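Local coordinates for putative uncharacterized protein (PDB 3DML), which is a periplasmic thiol-disulfide oxidoreductase of thioredoxin-like fold, probably acting in chemotrophic sulfur oxidation, at residues M24-G29 with R35-I40. Sequence-based numbering, arbitrary orientation. Where two conformers were deposited one is given.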
HETATM    1  N   MSE A  24       2.116  -0.564   3.040  1.00 13.32           N
HETATM    2  CA  MSE A  24       1.529   0.700   3.401  0.50 13.42           C
HETATM    3  C   MSE A  24       2.495   1.452   4.304  1.00 13.60           C
HETATM    4  O   MSE A  24       2.809   0.986   5.407  1.00 13.62           O
HETATM    5  CB  MSE A  24       0.209   0.472   4.115  0.50 13.49           C
HETATM    6  CG  MSE A  24      -0.343   1.743   4.686  0.50 13.43           C
HETATM    7 SE   MSE A  24      -1.957   1.441   5.696  0.50 15.56          SE
HETATM    8  CE  MSE A  24      -2.441   3.322   5.747  0.50  9.59           C
ATOM      9  N   PHE A  25       2.959   2.605   3.833  1.00 12.23           N
ATOM     10  CA  PHE A  25       3.902   3.418   4.579  1.00 11.59           C
ATOM     11  C   PHE A  25       3.181   4.488   5.370  1.00 12.68           C
ATOM     12  O   PHE A  25       2.390   5.255   4.810  1.00 12.16           O
ATOM     13  CB  PHE A  25       4.958   4.022   3.643  1.00 11.52           C
ATOM     14  CG  PHE A  25       5.920   3.011   3.120  1.00 10.78           C
ATOM     15  CD1 PHE A  25       7.101   2.741   3.811  1.00 10.87           C
ATOM     16  CD2 PHE A  25       5.635   2.297   1.952  1.00  9.82           C
ATOM     17  CE1 PHE A  25       7.999   1.788   3.321  1.00 10.81           C
ATOM     18  CE2 PHE A  25       6.520   1.344   1.456  1.00 10.20           C
ATOM     19  CZ  PHE A  25       7.703   1.072   2.133  1.00  9.62           C
ATOM     20  N   GLU A  26       3.474   4.525   6.669  1.00 13.21           N
ATOM     21  CA  GLU A  26       2.808   5.415   7.631  0.50 14.20           C
ATOM     22  C   GLU A  26       3.804   6.251   8.418  1.00 14.70           C
ATOM     23  O   GLU A  26       5.013   6.029   8.331  1.00 14.34           O
ATOM     24  CB  GLU A  26       2.030   4.579   8.646  0.50 14.77           C
ATOM     25  CG  GLU A  26       0.972   3.689   8.065  0.50 13.74           C
ATOM     26  CD  GLU A  26      -0.105   3.377   9.079  0.50 15.29           C
ATOM     27  OE1 GLU A  26      -1.280   3.278   8.680  0.50 15.84           O
ATOM     28  OE2 GLU A  26       0.222   3.236  10.277  0.50 16.17           O
ATOM     29  N   GLN A  27       3.300   7.220   9.185  1.00 15.47           N
ATOM     30  CA  GLN A  27       4.109   7.949  10.161  1.00 15.96           C
ATOM     31  C   GLN A  27       3.184   8.450  11.259  1.00 17.39           C
ATOM     32  O   GLN A  27       1.966   8.503  11.050  1.00 15.80           O
ATOM     33  CB  GLN A  27       4.850   9.128   9.527  1.00 16.87           C
ATOM     34  CG  GLN A  27       3.974  10.310   9.042  1.00 16.91           C
ATOM     35  CD  GLN A  27       4.831  11.377   8.408  1.00 19.51           C
ATOM     36  OE1 GLN A  27       5.721  11.935   9.063  1.00 19.14           O
ATOM     37  NE2 GLN A  27       4.590  11.661   7.122  1.00 19.18           N
ATOM     38  N   PRO A  28       3.746   8.775  12.440  1.00 18.91           N
ATOM     39  CA  PRO A  28       2.949   9.316  13.535  1.00 20.20           C
ATOM     40  C   PRO A  28       2.198  10.575  13.161  1.00 20.16           C
ATOM     41  O   PRO A  28       2.720  11.446  12.438  1.00 20.32           O
ATOM     42  CB  PRO A  28       4.002   9.621  14.615  1.00 21.16           C
ATOM     43  CG  PRO A  28       5.059   8.634  14.365  1.00 20.77           C
ATOM     44  CD  PRO A  28       5.152   8.597  12.851  1.00 19.37           C
ATOM     45  N   GLY A  29       0.960  10.653  13.643  1.00 21.10           N
ATOM     46  CA  GLY A  29       0.125  11.821  13.432  1.00 20.89           C
ATOM     47  C   GLY A  29      -0.437  11.968  12.029  1.00 20.84           C
ATOM     48  O   GLY A  29      -0.961  13.024  11.688  1.00 21.87           O
ATOM     49  N   ARG A  35      -7.420   7.462   8.654  1.00 12.53           N
ATOM     50  CA  ARG A  35      -8.653   7.276   7.880  1.00 12.93           C
ATOM     51  C   ARG A  35      -8.686   5.969   7.115  1.00 12.38           C
ATOM     52  O   ARG A  35      -9.694   5.278   7.116  1.00 12.51           O
ATOM     53  CB  ARG A  35      -8.892   8.408   6.897  1.00 13.23           C
ATOM     54  CG  ARG A  35      -9.339   9.689   7.552  1.00 15.15           C
ATOM     55  CD  ARG A  35      -9.826  10.633   6.438  1.00 16.59           C
ATOM     56  NE  ARG A  35     -10.035  11.985   6.934  1.00 21.44           N
ATOM     57  CZ  ARG A  35     -10.356  13.007   6.153  1.00 22.22           C
ATOM     58  NH1 ARG A  35     -10.504  12.822   4.849  1.00 22.91           N
ATOM     59  NH2 ARG A  35     -10.526  14.206   6.681  1.00 23.18           N
ATOM     60  N   TRP A  36      -7.575   5.607   6.490  1.00 12.88           N
ATOM     61  CA  TRP A  36      -7.516   4.352   5.738  1.00 12.97           C
ATOM     62  C   TRP A  36      -7.655   3.169   6.702  1.00 13.64           C
ATOM     63  O   TRP A  36      -8.358   2.188   6.393  1.00 12.73           O
ATOM     64  CB  TRP A  36      -6.185   4.229   5.000  1.00 12.39           C
ATOM     65  CG  TRP A  36      -6.144   3.055   4.040  1.00 11.58           C
ATOM     66  CD1 TRP A  36      -6.549   3.048   2.747  1.00 11.95           C
ATOM     67  CD2 TRP A  36      -5.678   1.735   4.323  1.00 13.53           C
ATOM     68  NE1 TRP A  36      -6.348   1.811   2.186  1.00 12.67           N
ATOM     69  CE2 TRP A  36      -5.802   0.985   3.134  1.00 12.82           C
ATOM     70  CE3 TRP A  36      -5.146   1.118   5.461  1.00 13.99           C
ATOM     71  CZ2 TRP A  36      -5.421  -0.362   3.048  1.00 14.28           C
ATOM     72  CZ3 TRP A  36      -4.760  -0.243   5.371  1.00 14.52           C
ATOM     73  CH2 TRP A  36      -4.922  -0.958   4.173  1.00 13.45           C
ATOM     74  N   ASP A  37      -6.957   3.262   7.838  1.00 14.44           N
ATOM     75  CA  ASP A  37      -7.034   2.227   8.901  1.00 17.22           C
ATOM     76  C   ASP A  37      -8.464   2.015   9.405  1.00 17.38           C
ATOM     77  O   ASP A  37      -8.852   0.895   9.688  1.00 18.68           O
ATOM     78  CB  ASP A  37      -6.118   2.547  10.097  1.00 17.68           C
ATOM     79  CG  ASP A  37      -4.635   2.422   9.772  1.00 19.97           C
ATOM     80  OD1 ASP A  37      -4.235   1.737   8.804  1.00 21.35           O
ATOM     81  OD2 ASP A  37      -3.841   3.038  10.508  1.00 26.59           O
ATOM     82  N   ALA A  38      -9.247   3.082   9.510  1.00 17.60           N
ATOM     83  CA  ALA A  38     -10.641   2.981   9.935  1.00 17.96           C
ATOM     84  C   ALA A  38     -11.569   2.522   8.815  1.00 18.86           C
ATOM     85  O   ALA A  38     -12.548   1.817   9.072  1.00 19.24           O
ATOM     86  CB  ALA A  38     -11.130   4.316  10.475  1.00 17.82           C
ATOM     87  N   GLU A  39     -11.291   2.941   7.581  1.00 17.51           N
ATOM     88  CA  GLU A  39     -12.253   2.784   6.499  1.00 17.77           C
ATOM     89  C   GLU A  39     -12.005   1.560   5.642  1.00 17.45           C
ATOM     90  O   GLU A  39     -12.946   0.807   5.340  1.00 18.85           O
ATOM     91  CB  GLU A  39     -12.276   4.025   5.604  1.00 17.56           C
ATOM     92  CG  GLU A  39     -12.866   5.212   6.314  1.00 20.93           C
ATOM     93  CD  GLU A  39     -12.664   6.540   5.616  1.00 24.45           C
ATOM     94  OE1 GLU A  39     -12.306   6.596   4.403  1.00 24.73           O
ATOM     95  OE2 GLU A  39     -12.896   7.553   6.315  1.00 26.63           O
ATOM     96  N   ILE A  40     -10.758   1.379   5.214  1.00 15.17           N
ATOM     97  CA  ILE A  40     -10.420   0.293   4.304  1.00 13.27           C
ATOM     98  C   ILE A  40      -9.866  -0.927   5.062  1.00 13.45           C
ATOM     99  O   ILE A  40     -10.264  -2.070   4.782  1.00 12.72           O
ATOM    100  CB  ILE A  40      -9.386   0.734   3.233  1.00 13.16           C
ATOM    101  CG1 ILE A  40      -9.939   1.841   2.300  1.00 12.91           C
ATOM    102  CG2 ILE A  40      -8.865  -0.469   2.442  1.00 11.32           C
ATOM    103  CD1 ILE A  40     -11.118   1.411   1.483  1.00 11.67           C
TER
HETATM  104  O   HOH W   1      -1.613   1.547  12.187  1.00 53.06           O
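In this thioredoxin-like fold, Met-24 and Glu-26 of the inner strand 20-26 meet Trp-36 and Asp-37 of helix 31-39. Cys-30 and Cys-33, the CxxC pair that forms a disulfide in another structure of this protein, come between the two segments in the chain and are reduced here. The strand and helix axes stay 11.7 Å apart. Met-24 and Trp-36 fill the gap, while Glu-26 reaches to Asp-37. Met-24 and Glu-26 were modelled in two conformers, and the details hold for the one described. Met-24 is a selenomethionine and makes a Met-aromatic contact. Its chain is extended, with CG anti to the backbone N (chi1 172°), and this carries SE across to the indole. SE lies 3.8 Å from the centroid of the six-membered ring of Trp-36, 38° off the ring normal, an oblique approach. The methyl CE lies 3.5 Å from CE3 of Trp-36 and leans toward its CB. The indole also packs against Phe-80, Tyr-95 and Phe-101, and CB of Ile-40 lies over one face. Replacing Trp-36 by an alanine would probably leave SE and CE of Met-24 without their aromatic partner and open a gap between sheet and helix. Nearby, the carboxylates of Glu-26 and Asp-37 come from opposite directions, OE1 of Glu-26 3.2 Å from OD2 of Asp-37 and the planes 46° apart. Their like charges would be expected to repel. Arg-57 probably offsets this, with a salt bridge to OD1 of Asp-37 and a weak, long ion pair to OE1 of Glu-26. A water donates to OE2 of Glu-26 at 3.1 Å and to OD2 of Asp-37 at 3.2 Å.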